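Long-range contact in peptidase (Yersinia bercovieri, PDB 5NYW), which is of unknown function but, as an ancestral proteasome beta-subunit of the Ntn-hydrolase superfamily, is probably a peptidase: residues F36-R42 / L74-A78. Residues are numbered along the deposited sequence; the frame is centred on the assembly and turned at random.
Sequences FQQPGER and LMNVA
The carbonyl oxygen of Val77 is gripped end-on by Arg42, which brings NH1 to 3.0 Å and NH2 to 3.1 Å of Val77 O, with that oxygen lying close to the guanidinium plane. The arginine starts strand 42-50 at a classic beta bulge, where two residues, Glu41 and Arg42, stand opposite the single Gln38, in one of the two antiparallel sheets of this proteasome-type Ntn-hydrolase fold. Gln38 O accepts from the backbone N of both bulge residues. The contact thus joins the hairpin of strands 33-38 and 42-50 to the loop leading into helix 80-98, whose Ala83 and Leu86 pack on Leu74.

NH1 also donates to Leu74 O at 2.8 Å, coming from above that carbonyl's plane. Arginine suits the place because one flat cation can hydrogen-bond two carbonyls of an irregular loop while a third, Met75 O, rests over its face 3.3 Å from CZ, without a hydrogen bond but probably favourable electrostatically. Its other flank is taken by Glu41, side-on: NE pairs with OE1 and NH2 with OE2, each oxygen using its syn lone pair. This salt bridge fixes the guanidinium's rotation and would probably offset its charge.

Leu74 sets CD1 squarely over the Phe36 ring, 4.0 Å from the centroid and 2° off the normal, a CH-pi contact in which the branched leucine offers a methyl to the flat ring and both apolar groups are buried. Flexible and unbranched, Met75 folds back at chi2 (-57°) and chi3 (-76°), passing its sulfur beside the aliphatic part of Arg42. Its terminal methyl CE thereby lies 3.5 Å from Gln38 CB.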
loop_
_atom_site.group_PDB
_atom_site.type_symbol
_atom_site.label_atom_id
_atom_site.label_comp_id
_atom_site.label_asym_id
_atom_site.label_seq_id
_atom_site.Cartn_x
_atom_site.Cartn_y
_atom_site.Cartn_z
ATOM N N PHE L 36 1.856 -3.050 44.333
ATOM C CA PHE L 36 0.665 -2.213 44.227
ATOM C C PHE L 36 -0.387 -2.702 45.210
ATOM O O PHE L 36 -0.987 -3.773 45.027
ATOM C CB PHE L 36 0.119 -2.188 42.790
ATOM C CG PHE L 36 1.093 -1.627 41.796
ATOM C CD1 PHE L 36 2.111 -2.409 41.282
ATOM C CD2 PHE L 36 1.028 -0.298 41.427
ATOM C CE1 PHE L 36 3.019 -1.891 40.376
ATOM C CE2 PHE L 36 1.929 0.238 40.532
ATOM C CZ PHE L 36 2.935 -0.561 40.002
ATOM N N GLN L 37 -0.571 -1.920 46.274
ATOM C CA GLN L 37 -1.356 -2.373 47.404
ATOM C C GLN L 37 -2.472 -1.416 47.852
ATOM O O GLN L 37 -2.241 -0.224 48.042
ATOM C CB GLN L 37 -0.452 -2.646 48.599
ATOM C CG GLN L 37 -1.273 -3.112 49.783
ATOM C CD GLN L 37 -0.468 -3.392 51.006
ATOM O OE1 GLN L 37 0.664 -2.925 51.145
ATOM N NE2 GLN L 37 -1.033 -4.194 51.903
ATOM N N GLN L 38 -3.670 -1.963 48.042
ATOM C CA GLN L 38 -4.735 -1.255 48.742
ATOM C C GLN L 38 -5.221 -2.164 49.856
ATOM O O GLN L 38 -5.937 -3.136 49.593
ATOM C CB GLN L 38 -5.889 -0.890 47.826
ATOM C CG GLN L 38 -6.904 0.037 48.479
ATOM C CD GLN L 38 -7.746 0.784 47.461
ATOM O OE1 GLN L 38 -7.468 0.742 46.264
ATOM N NE2 GLN L 38 -8.779 1.483 47.936
ATOM N N PRO L 39 -4.828 -1.856 51.106
ATOM C CA PRO L 39 -5.056 -2.710 52.279
ATOM C C PRO L 39 -6.508 -3.187 52.437
ATOM O O PRO L 39 -7.460 -2.395 52.422
ATOM C CB PRO L 39 -4.630 -1.818 53.454
ATOM C CG PRO L 39 -4.557 -0.425 52.916
ATOM C CD PRO L 39 -4.158 -0.597 51.475
ATOM N N GLY L 40 -6.648 -4.504 52.575
ATOM C CA GLY L 40 -7.933 -5.158 52.729
ATOM C C GLY L 40 -8.646 -5.460 51.428
ATOM O O GLY L 40 -9.709 -6.084 51.424
ATOM N N GLU L 41 -8.066 -5.033 50.313
ATOM C CA GLU L 41 -8.743 -5.172 49.030
ATOM C C GLU L 41 -7.929 -5.756 47.884
ATOM O O GLU L 41 -8.441 -6.546 47.094
ATOM C CB GLU L 41 -9.279 -3.813 48.596
ATOM C CG GLU L 41 -10.251 -3.899 47.437
ATOM C CD GLU L 41 -9.567 -3.724 46.093
ATOM O OE1 GLU L 41 -8.551 -3.000 46.049
ATOM O OE2 GLU L 41 -10.047 -4.291 45.086
ATOM N N ARG L 42 -6.666 -5.361 47.784
ATOM C CA ARG L 42 -5.864 -5.768 46.639
ATOM C C ARG L 42 -4.364 -5.726 46.869
ATOM O O ARG L 42 -3.860 -4.840 47.549
ATOM C CB ARG L 42 -6.277 -4.851 45.486
ATOM C CG ARG L 42 -5.356 -4.598 44.338
ATOM C CD ARG L 42 -5.908 -3.372 43.568
ATOM N NE ARG L 42 -7.361 -3.497 43.444
ATOM C CZ ARG L 42 -8.042 -3.500 42.298
ATOM N NH1 ARG L 42 -7.430 -3.323 41.134
ATOM N NH2 ARG L 42 -9.352 -3.667 42.320
ATOM N N LEU L 74 -4.229 0.234 37.597
ATOM C CA LEU L 74 -4.100 -1.011 38.356
ATOM C C LEU L 74 -4.903 -1.003 39.657
ATOM O O LEU L 74 -5.071 -2.042 40.283
ATOM C CB LEU L 74 -2.619 -1.288 38.654
ATOM C CG LEU L 74 -1.786 -1.778 37.461
ATOM C CD1 LEU L 74 -0.321 -1.975 37.821
ATOM C CD2 LEU L 74 -2.356 -3.099 36.954
ATOM N N MET L 75 -5.424 0.155 40.049
ATOM C CA MET L 75 -6.217 0.242 41.270
ATOM C C MET L 75 -7.711 0.058 41.027
ATOM O O MET L 75 -8.463 -0.227 41.964
ATOM C CB MET L 75 -5.949 1.566 41.972
ATOM C CG MET L 75 -4.492 1.663 42.357
ATOM S SD MET L 75 -3.942 0.303 43.409
ATOM C CE MET L 75 -4.656 0.776 44.974
ATOM N N ASN L 76 -8.146 0.268 39.785
ATOM C CA ASN L 76 -9.560 0.114 39.449
ATOM C C ASN L 76 -9.894 -1.007 38.436
ATOM O O ASN L 76 -11.040 -1.118 38.014
ATOM C CB ASN L 76 -10.130 1.450 38.957
ATOM C CG ASN L 76 -9.434 1.974 37.714
ATOM O OD1 ASN L 76 -9.023 1.208 36.836
ATOM N ND2 ASN L 76 -9.302 3.301 37.633
ATOM N N VAL L 77 -8.914 -1.816 38.026
ATOM C CA VAL L 77 -9.236 -2.988 37.203
ATOM C C VAL L 77 -9.969 -3.982 38.114
ATOM O O VAL L 77 -9.640 -4.120 39.300
ATOM C CB VAL L 77 -7.992 -3.681 36.554
ATOM C CG1 VAL L 77 -7.385 -2.796 35.467
ATOM C CG2 VAL L 77 -6.939 -4.042 37.593
ATOM N N ALA L 78 -10.991 -4.634 37.572
ATOM C CA ALA L 78 -11.848 -5.518 38.367
ATOM C C ALA L 78 -11.205 -6.875 38.672
ATOM O O ALA L 78 -11.491 -7.474 39.710
ATOM C CB ALA L 78 -13.191 -5.710 37.674
#